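Local structure of hypothetical protein (Staphylococcus aureus subsp. aureus, 2ETS) at residues E66-V71 and R77-L82; I21-N26 and E52-I57. The protein is of unknown function, belongs to the DUF1798 family of bacterial proteins and adopts a four-helical bundle fold. All blocks are in the same frame, centred on the assembly; numbering follows the deposited sequence.

How the interactions relate
From the N terminus the chain runs along helix 12-37 and comes back as helix 43-63. Interaction 2 (21-26 with 52-57) closes this first hairpin, joining two long antiparallel helices of the four-helical bundle near the middle of the molecule. Interaction 1 (66-71 with 77-82) closes later and over a much shorter span: it brings the short helix 65-68 and its adjoining turn against the first turns of helix 76-92. The two loops lie in series, neither nested nor crossed. The centres of interaction 1 and interaction 2 are about 17 Å apart, their nearest atoms about 7 Å apart. One joins long helices; the other packs a connection between two of them at one bundle end.

Interaction 1 of 2, residues E66-V71 and R77-L82; sequences EFIIEV and RKFELL
Ile68 and Phe79 make the close part of this contact, with the aromatic ring reaching from helix 76-92 to the branched side chain of Ile68. Ile68 CG2 lies 3.3 Å from Phe79 CD1 and 3.5 Å from Phe79 CE1, so one methyl meets the CD1-CE1 bond of the ring in an oblique approach. The end of the longer branch meets the same ring carbon, Ile68 CD1 to Phe79 CE1 at 3.9 Å. The side chains cross at about a right angle. Phe79 can reach this far because its CG is anti to the backbone N (chi1 -178°), which extends the ring from the helix toward 66-71. A long, flat residue suits the task: Ile68 CA and Phe79 CA are 7.8 Å apart, and the ring bridges that gap.

The partly exposed side, at Ile69, is looser, although the backbones come nearest here, with 6.5 Å between Ile69 CA and Phe79 CA. Ile69 offers its CG2 methyl to the root of the aromatic side chain, 3.9 Å from Phe79 CB, while its longer branch turns away from helix 76-92. Ile68 and Phe79, by contrast, are buried. The pairing across the contact is wholly apolar. Polar backbone groups are served within the segment instead: Val71 N bonds to Ile68 O at 3.1 Å, closing a type I beta turn from Ile68 to Val71.

Around this apolar core, Ile68 also touches Ile117 of helix 100-120, and Phe79 rests on Arg65 at the start of helix 65-68. Lys78 forms a salt bridge with Asp113 and Leu82 packs on Val110 and Ile117, so the start of helix 76-92 meets both the short helix and helix 100-120.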
ATOM      1  N   GLU A  66       3.813 -11.393  13.094  1.00 58.39           N
ATOM      2  CA  GLU A  66       3.290 -12.005  14.331  1.00 58.64           C
ATOM      3  C   GLU A  66       2.606 -10.990  15.260  1.00 56.68           C
ATOM      4  O   GLU A  66       1.571 -11.295  15.853  1.00 58.41           O
ATOM      5  CB  GLU A  66       4.414 -12.738  15.098  1.00 60.01           C
ATOM      6  CG  GLU A  66       5.043 -13.926  14.364  1.00 64.07           C
ATOM      7  N   PHE A  67       3.167  -9.788  15.370  1.00 54.83           N
ATOM      8  CA  PHE A  67       2.529  -8.714  16.145  1.00 55.59           C
ATOM      9  C   PHE A  67       1.267  -8.218  15.452  1.00 56.26           C
ATOM     10  O   PHE A  67       0.173  -8.265  16.028  1.00 55.67           O
ATOM     11  CB  PHE A  67       3.460  -7.516  16.344  1.00 57.23           C
ATOM     12  CG  PHE A  67       2.909  -6.478  17.303  1.00 58.27           C
ATOM     13  CD1 PHE A  67       1.987  -5.522  16.879  1.00 60.42           C
ATOM     14  CD2 PHE A  67       3.288  -6.482  18.638  1.00 62.56           C
ATOM     15  CE1 PHE A  67       1.469  -4.582  17.767  1.00 53.42           C
ATOM     16  CE2 PHE A  67       2.773  -5.540  19.527  1.00 65.17           C
ATOM     17  CZ  PHE A  67       1.857  -4.588  19.078  1.00 60.65           C
ATOM     18  N   ILE A  68       1.446  -7.753  14.214  1.00 54.07           N
ATOM     19  CA  ILE A  68       0.387  -7.118  13.452  1.00 54.01           C
ATOM     20  C   ILE A  68      -0.888  -7.977  13.344  1.00 52.43           C
ATOM     21  O   ILE A  68      -1.976  -7.446  13.461  1.00 50.97           O
ATOM     22  CB  ILE A  68       0.897  -6.705  12.050  1.00 54.74           C
ATOM     23  CG1 ILE A  68       1.791  -5.462  12.182  1.00 58.35           C
ATOM     24  CG2 ILE A  68      -0.270  -6.418  11.105  1.00 47.27           C
ATOM     25  CD1 ILE A  68       2.762  -5.285  11.056  1.00 61.12           C
ATOM     26  N   ILE A  69      -0.754  -9.289  13.157  1.00 51.70           N
ATOM     27  CA  ILE A  69      -1.945 -10.158  12.977  1.00 52.76           C
ATOM     28  C   ILE A  69      -2.824 -10.259  14.231  1.00 52.09           C
ATOM     29  O   ILE A  69      -3.993 -10.672  14.163  1.00 54.63           O
ATOM     30  CB  ILE A  69      -1.583 -11.590  12.458  1.00 51.24           C
ATOM     31  CG1 ILE A  69      -0.694 -12.353  13.443  1.00 49.22           C
ATOM     32  CG2 ILE A  69      -0.889 -11.519  11.128  1.00 49.76           C
ATOM     33  CD1 ILE A  69      -0.815 -13.868  13.286  1.00 49.62           C
ATOM     34  N   GLU A  70      -2.257  -9.857  15.358  1.00 52.04           N
ATOM     35  CA  GLU A  70      -2.932  -9.902  16.642  1.00 52.26           C
ATOM     36  C   GLU A  70      -3.592  -8.579  17.021  1.00 50.56           C
ATOM     37  O   GLU A  70      -4.298  -8.530  18.012  1.00 50.86           O
ATOM     38  CB  GLU A  70      -1.941 -10.310  17.749  1.00 53.73           C
ATOM     39  CG  GLU A  70      -1.370 -11.745  17.627  1.00 63.34           C
ATOM     40  CD  GLU A  70      -2.446 -12.828  17.696  1.00 73.60           C
ATOM     41  OE1 GLU A  70      -3.326 -12.736  18.581  1.00 78.81           O
ATOM     42  OE2 GLU A  70      -2.414 -13.767  16.862  1.00 77.69           O
ATOM     43  N   VAL A  71      -3.382  -7.500  16.271  1.00 50.35           N
ATOM     44  CA  VAL A  71      -4.080  -6.253  16.614  1.00 49.94           C
ATOM     45  C   VAL A  71      -5.585  -6.398  16.281  1.00 47.88           C
ATOM     46  O   VAL A  71      -5.953  -7.235  15.455  1.00 46.65           O
ATOM     47  CB  VAL A  71      -3.448  -4.977  15.974  1.00 51.33           C
ATOM     48  CG1 VAL A  71      -1.944  -4.874  16.296  1.00 50.81           C
ATOM     49  CG2 VAL A  71      -3.664  -4.925  14.492  1.00 52.66           C
ATOM     50  N   ARG A  77      -4.949 -14.053   7.326  1.00 46.69           N
ATOM     51  CA  ARG A  77      -5.516 -13.866   5.986  1.00 48.71           C
ATOM     52  C   ARG A  77      -5.608 -12.380   5.581  1.00 49.02           C
ATOM     53  O   ARG A  77      -5.132 -12.001   4.522  1.00 48.08           O
ATOM     54  CB  ARG A  77      -6.894 -14.491   5.880  1.00 47.79           C
ATOM     55  CG  ARG A  77      -7.329 -14.693   4.412  1.00 51.92           C
ATOM     56  CD  ARG A  77      -8.652 -15.433   4.308  1.00 53.66           C
ATOM     57  NE  ARG A  77      -9.665 -14.507   4.732  1.00 56.60           N
ATOM     58  CZ  ARG A  77     -10.351 -13.691   3.941  1.00 57.11           C
ATOM     59  NH1 ARG A  77     -10.246 -13.707   2.613  1.00 59.43           N
ATOM     60  NH2 ARG A  77     -11.195 -12.856   4.507  1.00 49.39           N
ATOM     61  N   LYS A  78      -6.204 -11.556   6.441  1.00 50.49           N
ATOM     62  CA  LYS A  78      -6.363 -10.124   6.196  1.00 51.53           C
ATOM     63  C   LYS A  78      -5.005  -9.439   6.011  1.00 52.43           C
ATOM     64  O   LYS A  78      -4.865  -8.555   5.192  1.00 53.51           O
ATOM     65  CB  LYS A  78      -7.127  -9.456   7.355  1.00 53.28           C
ATOM     66  CG  LYS A  78      -8.665  -9.695   7.386  1.00 64.63           C
ATOM     67  CD  LYS A  78      -9.464  -8.749   6.458  1.00 82.43           C
ATOM     68  CE  LYS A  78      -9.406  -7.258   6.969  1.00 84.71           C
ATOM     69  NZ  LYS A  78      -9.808  -6.259   5.916  1.00 79.16           N
ATOM     70  N   PHE A  79      -3.993  -9.866   6.757  1.00 50.73           N
ATOM     71  CA  PHE A  79      -2.656  -9.326   6.588  1.00 49.80           C
ATOM     72  C   PHE A  79      -2.083  -9.654   5.197  1.00 50.04           C
ATOM     73  O   PHE A  79      -1.467  -8.795   4.552  1.00 50.42           O
ATOM     74  CB  PHE A  79      -1.748  -9.838   7.701  1.00 50.18           C
ATOM     75  CG  PHE A  79      -0.337  -9.311   7.655  1.00 50.03           C
ATOM     76  CD1 PHE A  79      -0.019  -8.077   8.226  1.00 51.81           C
ATOM     77  CD2 PHE A  79       0.692 -10.085   7.119  1.00 52.74           C
ATOM     78  CE1 PHE A  79       1.307  -7.604   8.235  1.00 54.82           C
ATOM     79  CE2 PHE A  79       2.030  -9.613   7.110  1.00 55.03           C
ATOM     80  CZ  PHE A  79       2.332  -8.368   7.677  1.00 54.80           C
ATOM     81  N   GLU A  80      -2.302 -10.869   4.719  1.00 51.56           N
ATOM     82  CA  GLU A  80      -1.830 -11.253   3.378  1.00 51.82           C
ATOM     83  C   GLU A  80      -2.567 -10.515   2.257  1.00 50.01           C
ATOM     84  O   GLU A  80      -1.962 -10.109   1.259  1.00 46.85           O
ATOM     85  CB  GLU A  80      -1.916 -12.757   3.148  1.00 51.43           C
ATOM     86  CG  GLU A  80      -1.045 -13.619   4.103  1.00 48.74           C
ATOM     87  CD  GLU A  80       0.469 -13.301   4.022  1.00 61.27           C
ATOM     88  OE1 GLU A  80       0.988 -13.070   2.910  1.00 53.93           O
ATOM     89  OE2 GLU A  80       1.136 -13.270   5.081  1.00 61.05           O
ATOM     90  N   LEU A  81      -3.860 -10.314   2.417  1.00 50.09           N
ATOM     91  CA  LEU A  81      -4.588  -9.534   1.412  1.00 49.91           C
ATOM     92  C   LEU A  81      -4.177  -8.093   1.376  1.00 47.30           C
ATOM     93  O   LEU A  81      -4.117  -7.504   0.315  1.00 46.17           O
ATOM     94  CB  LEU A  81      -6.087  -9.643   1.634  1.00 53.51           C
ATOM     95  CG  LEU A  81      -6.539 -11.102   1.534  1.00 65.60           C
ATOM     96  CD1 LEU A  81      -8.065 -11.184   1.664  1.00 73.43           C
ATOM     97  CD2 LEU A  81      -6.061 -11.760   0.233  1.00 76.30           C
ATOM     98  N   LEU A  82      -3.874  -7.528   2.544  1.00 46.99           N
ATOM     99  CA  LEU A  82      -3.478  -6.161   2.633  1.00 49.28           C
ATOM    100  C   LEU A  82      -2.198  -5.961   1.849  1.00 51.16           C
ATOM    101  O   LEU A  82      -2.106  -5.009   1.078  1.00 53.27           O
ATOM    102  CB  LEU A  82      -3.301  -5.736   4.075  1.00 47.78           C
ATOM    103  CG  LEU A  82      -2.728  -4.336   4.267  1.00 53.34           C
ATOM    104  CD1 LEU A  82      -3.588  -3.227   3.651  1.00 56.66           C
ATOM    105  CD2 LEU A  82      -2.472  -4.087   5.772  1.00 53.16           C
TER

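Interaction 2 of 2, residues I21-N26 and E52-I57; sequences IYEVNN and EHIDSI. Unlike the reference sequence in segment 52-57: Ile57 (reference Met).
Two long helices of the four-helical bundle, running antiparallel, meet here through a histidine-carboxylate hydrogen bond set beside an apolar patch. The axes of segments 21-26 and 52-57 pass 11.8 Å apart with a crossing angle of -156°, a wide spacing that side chains must span. Glu23, buried and directed toward the other helix, does most of the work. Its chain is bent at chi2 (-67°), which lifts the carboxylate toward His53 while the methylene groups remain beside the isoleucines. The imidazole comes from the opposite direction, and His53 NE2 donates to Glu23 OE2 at 2.6 Å. The bond is slightly bent, 152° at the hydrogen. The acceptor lies close to the ring plane, at its edge, yet the histidine approaches from above the carboxylate plane.

Below this polar tip, Ile54 and Ile57 both press their CD1 methyls on the aliphatic stem. Ile54 CD1 is 3.9 Å from Glu23 CG, and Ile57 CD1 lies 4.0 Å from that same carbon, so two methyl ends converge on one methylene. The long, unpolar branch of Ile54 suits this reach; Ile57 stands where the reference sequence has methionine. Glutamate is suited to a mixed setting because its chain can pack against hydrocarbon before ending in charge. Ile54 reaches onward to Met27 of helix 12-37 and Ile86 of helix 76-92, while Ile57 touches Leu16 and Leu20.

The carboxylate is gripped at both oxygens, for Glu23 OE1 is hydrogen-bonded to Tyr50 OH, one helical turn before His53. These two partners limit its rotation. A negative charge so close would be expected to favour a protonated imidazole, and the bond to the exposed His53 in turn probably eases the cost of placing an acid at a buried position.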
ATOM      1  N   ILE A  21       0.959   4.436   4.686  1.00 51.67           N
ATOM      2  CA  ILE A  21      -0.127   5.393   4.546  1.00 52.46           C
ATOM      3  C   ILE A  21       0.236   6.511   3.572  1.00 52.40           C
ATOM      4  O   ILE A  21      -0.496   6.759   2.578  1.00 52.22           O
ATOM      5  CB  ILE A  21      -0.571   5.939   5.918  1.00 51.79           C
ATOM      6  CG1 ILE A  21      -1.325   4.797   6.654  1.00 49.82           C
ATOM      7  CG2 ILE A  21      -1.508   7.149   5.752  1.00 49.42           C
ATOM      8  CD1 ILE A  21      -1.713   5.112   8.097  1.00 54.71           C
ATOM      9  N   TYR A  22       1.370   7.150   3.827  1.00 50.85           N
ATOM     10  CA  TYR A  22       1.900   8.174   2.911  1.00 50.13           C
ATOM     11  C   TYR A  22       1.983   7.612   1.490  1.00 48.46           C
ATOM     12  O   TYR A  22       1.521   8.251   0.536  1.00 45.38           O
ATOM     13  CB  TYR A  22       3.275   8.701   3.369  1.00 49.38           C
ATOM     14  CG  TYR A  22       4.069   9.418   2.263  1.00 48.33           C
ATOM     15  CD1 TYR A  22       3.920  10.805   1.998  1.00 58.10           C
ATOM     16  CD2 TYR A  22       4.971   8.718   1.497  1.00 53.49           C
ATOM     17  CE1 TYR A  22       4.664  11.436   0.974  1.00 57.05           C
ATOM     18  CE2 TYR A  22       5.717   9.335   0.501  1.00 53.90           C
ATOM     19  CZ  TYR A  22       5.550  10.663   0.222  1.00 61.01           C
ATOM     20  OH  TYR A  22       6.333  11.149  -0.806  1.00 60.25           O
ATOM     21  N   GLU A  23       2.576   6.410   1.353  1.00 46.79           N
ATOM     22  CA  GLU A  23       2.777   5.840   0.025  1.00 49.09           C
ATOM     23  C   GLU A  23       1.459   5.522  -0.740  1.00 50.25           C
ATOM     24  O   GLU A  23       1.352   5.759  -1.949  1.00 50.86           O
ATOM     25  CB  GLU A  23       3.674   4.621   0.122  1.00 50.01           C
ATOM     26  CG  GLU A  23       5.150   4.978   0.338  1.00 55.91           C
ATOM     27  CD  GLU A  23       5.786   5.688  -0.852  1.00 55.73           C
ATOM     28  OE1 GLU A  23       5.058   5.984  -1.836  1.00 59.84           O
ATOM     29  OE2 GLU A  23       7.020   5.941  -0.804  1.00 62.05           O
ATOM     30  N   VAL A  24       0.459   5.011  -0.022  1.00 51.37           N
ATOM     31  CA  VAL A  24      -0.849   4.736  -0.617  1.00 54.10           C
ATOM     32  C   VAL A  24      -1.517   6.069  -1.102  1.00 55.08           C
ATOM     33  O   VAL A  24      -2.164   6.120  -2.159  1.00 57.08           O
ATOM     34  CB  VAL A  24      -1.713   3.952   0.380  1.00 54.78           C
ATOM     35  CG1 VAL A  24      -3.140   3.817  -0.094  1.00 58.11           C
ATOM     36  CG2 VAL A  24      -1.106   2.546   0.618  1.00 57.37           C
ATOM     37  N   ASN A  25      -1.358   7.141  -0.340  1.00 54.29           N
ATOM     38  CA  ASN A  25      -1.759   8.470  -0.824  1.00 54.77           C
ATOM     39  C   ASN A  25      -1.030   8.922  -2.082  1.00 52.16           C
ATOM     40  O   ASN A  25      -1.599   9.452  -3.005  1.00 53.61           O
ATOM     41  CB  ASN A  25      -1.556   9.497   0.265  1.00 56.75           C
ATOM     42  CG  ASN A  25      -2.553   9.350   1.369  1.00 66.91           C
ATOM     43  OD1 ASN A  25      -3.745   9.155   1.116  1.00 79.90           O
ATOM     44  ND2 ASN A  25      -2.081   9.430   2.613  1.00 77.25           N
ATOM     45  N   ASN A  26       0.244   8.667  -2.127  1.00 54.61           N
ATOM     46  CA  ASN A  26       1.015   8.942  -3.299  1.00 54.51           C
ATOM     47  C   ASN A  26       0.510   8.157  -4.490  1.00 54.32           C
ATOM     48  O   ASN A  26       0.491   8.661  -5.596  1.00 55.93           O
ATOM     49  CB  ASN A  26       2.463   8.535  -3.023  1.00 57.09           C
ATOM     50  CG  ASN A  26       3.419   9.300  -3.828  1.00 50.87           C
ATOM     51  OD1 ASN A  26       3.303  10.511  -3.938  1.00 67.55           O
ATOM     52  ND2 ASN A  26       4.404   8.613  -4.398  1.00 69.50           N
ATOM     53  N   GLU A  52       9.553  -1.673  -6.546  1.00 53.16           N
ATOM     54  CA  GLU A  52      10.655  -2.200  -5.736  1.00 55.72           C
ATOM     55  C   GLU A  52      10.839  -1.451  -4.407  1.00 55.46           C
ATOM     56  O   GLU A  52      11.155  -2.062  -3.396  1.00 57.55           O
ATOM     57  CB  GLU A  52      11.943  -2.182  -6.541  1.00 54.89           C
ATOM     58  CG  GLU A  52      11.938  -3.212  -7.659  1.00 59.74           C
ATOM     59  CD  GLU A  52      13.270  -3.281  -8.391  1.00 62.83           C
ATOM     60  OE1 GLU A  52      14.141  -2.399  -8.161  1.00 72.32           O
ATOM     61  OE2 GLU A  52      13.433  -4.223  -9.197  1.00 64.13           O
ATOM     62  N   HIS A  53      10.626  -0.139  -4.398  1.00 52.98           N
ATOM     63  CA  HIS A  53      10.714   0.632  -3.151  1.00 51.52           C
ATOM     64  C   HIS A  53       9.559   0.229  -2.223  1.00 50.86           C
ATOM     65  O   HIS A  53       9.733   0.092  -1.011  1.00 52.41           O
ATOM     66  CB  HIS A  53      10.719   2.136  -3.450  1.00 47.96           C
ATOM     67  CG  HIS A  53      10.211   3.001  -2.336  1.00 46.93           C
ATOM     68  ND1 HIS A  53      10.970   3.334  -1.230  1.00 48.41           N
ATOM     69  CD2 HIS A  53       9.038   3.670  -2.202  1.00 52.65           C
ATOM     70  CE1 HIS A  53      10.266   4.128  -0.441  1.00 48.29           C
ATOM     71  NE2 HIS A  53       9.087   4.350  -1.007  1.00 43.05           N
ATOM     72  N   ILE A  54       8.385   0.049  -2.797  1.00 50.47           N
ATOM     73  CA  ILE A  54       7.237  -0.473  -2.026  1.00 51.93           C
ATOM     74  C   ILE A  54       7.507  -1.906  -1.470  1.00 51.69           C
ATOM     75  O   ILE A  54       7.214  -2.199  -0.301  1.00 50.38           O
ATOM     76  CB  ILE A  54       5.961  -0.453  -2.874  1.00 53.60           C
ATOM     77  CG1 ILE A  54       5.580   0.982  -3.303  1.00 58.18           C
ATOM     78  CG2 ILE A  54       4.782  -1.120  -2.127  1.00 58.45           C
ATOM     79  CD1 ILE A  54       5.493   2.016  -2.180  1.00 58.04           C
ATOM     80  N   ASP A  55       8.085  -2.783  -2.298  1.00 49.63           N
ATOM     81  CA  ASP A  55       8.475  -4.106  -1.830  1.00 51.01           C
ATOM     82  C   ASP A  55       9.427  -4.020  -0.631  1.00 50.67           C
ATOM     83  O   ASP A  55       9.307  -4.826   0.294  1.00 51.16           O
ATOM     84  CB  ASP A  55       9.125  -4.941  -2.954  1.00 52.39           C
ATOM     85  CG  ASP A  55       8.163  -5.247  -4.094  1.00 52.99           C
ATOM     86  OD1 ASP A  55       6.934  -5.095  -3.899  1.00 54.80           O
ATOM     87  OD2 ASP A  55       8.640  -5.566  -5.202  1.00 54.48           O
ATOM     88  N   SER A  56      10.350  -3.044  -0.630  1.00 48.97           N
ATOM     89  CA  SER A  56      11.297  -2.900   0.481  1.00 48.07           C
ATOM     90  C   SER A  56      10.530  -2.607   1.761  1.00 45.02           C
ATOM     91  O   SER A  56      10.785  -3.221   2.779  1.00 46.59           O
ATOM     92  CB  SER A  56      12.384  -1.819   0.226  1.00 48.78           C
ATOM     93  N   ILE A  57       9.572  -1.700   1.708  1.00 46.56           N
ATOM     94  CA  ILE A  57       8.796  -1.383   2.899  1.00 49.65           C
ATOM     95  C   ILE A  57       7.993  -2.592   3.347  1.00 49.86           C
ATOM     96  O   ILE A  57       7.949  -2.899   4.527  1.00 49.40           O
ATOM     97  CB  ILE A  57       7.844  -0.168   2.703  1.00 51.33           C
ATOM     98  CG1 ILE A  57       8.641   1.088   2.293  1.00 47.90           C
ATOM     99  CG2 ILE A  57       7.103   0.144   4.018  1.00 46.46           C
ATOM    100  CD1 ILE A  57       7.725   2.218   1.779  1.00 52.32           C
TER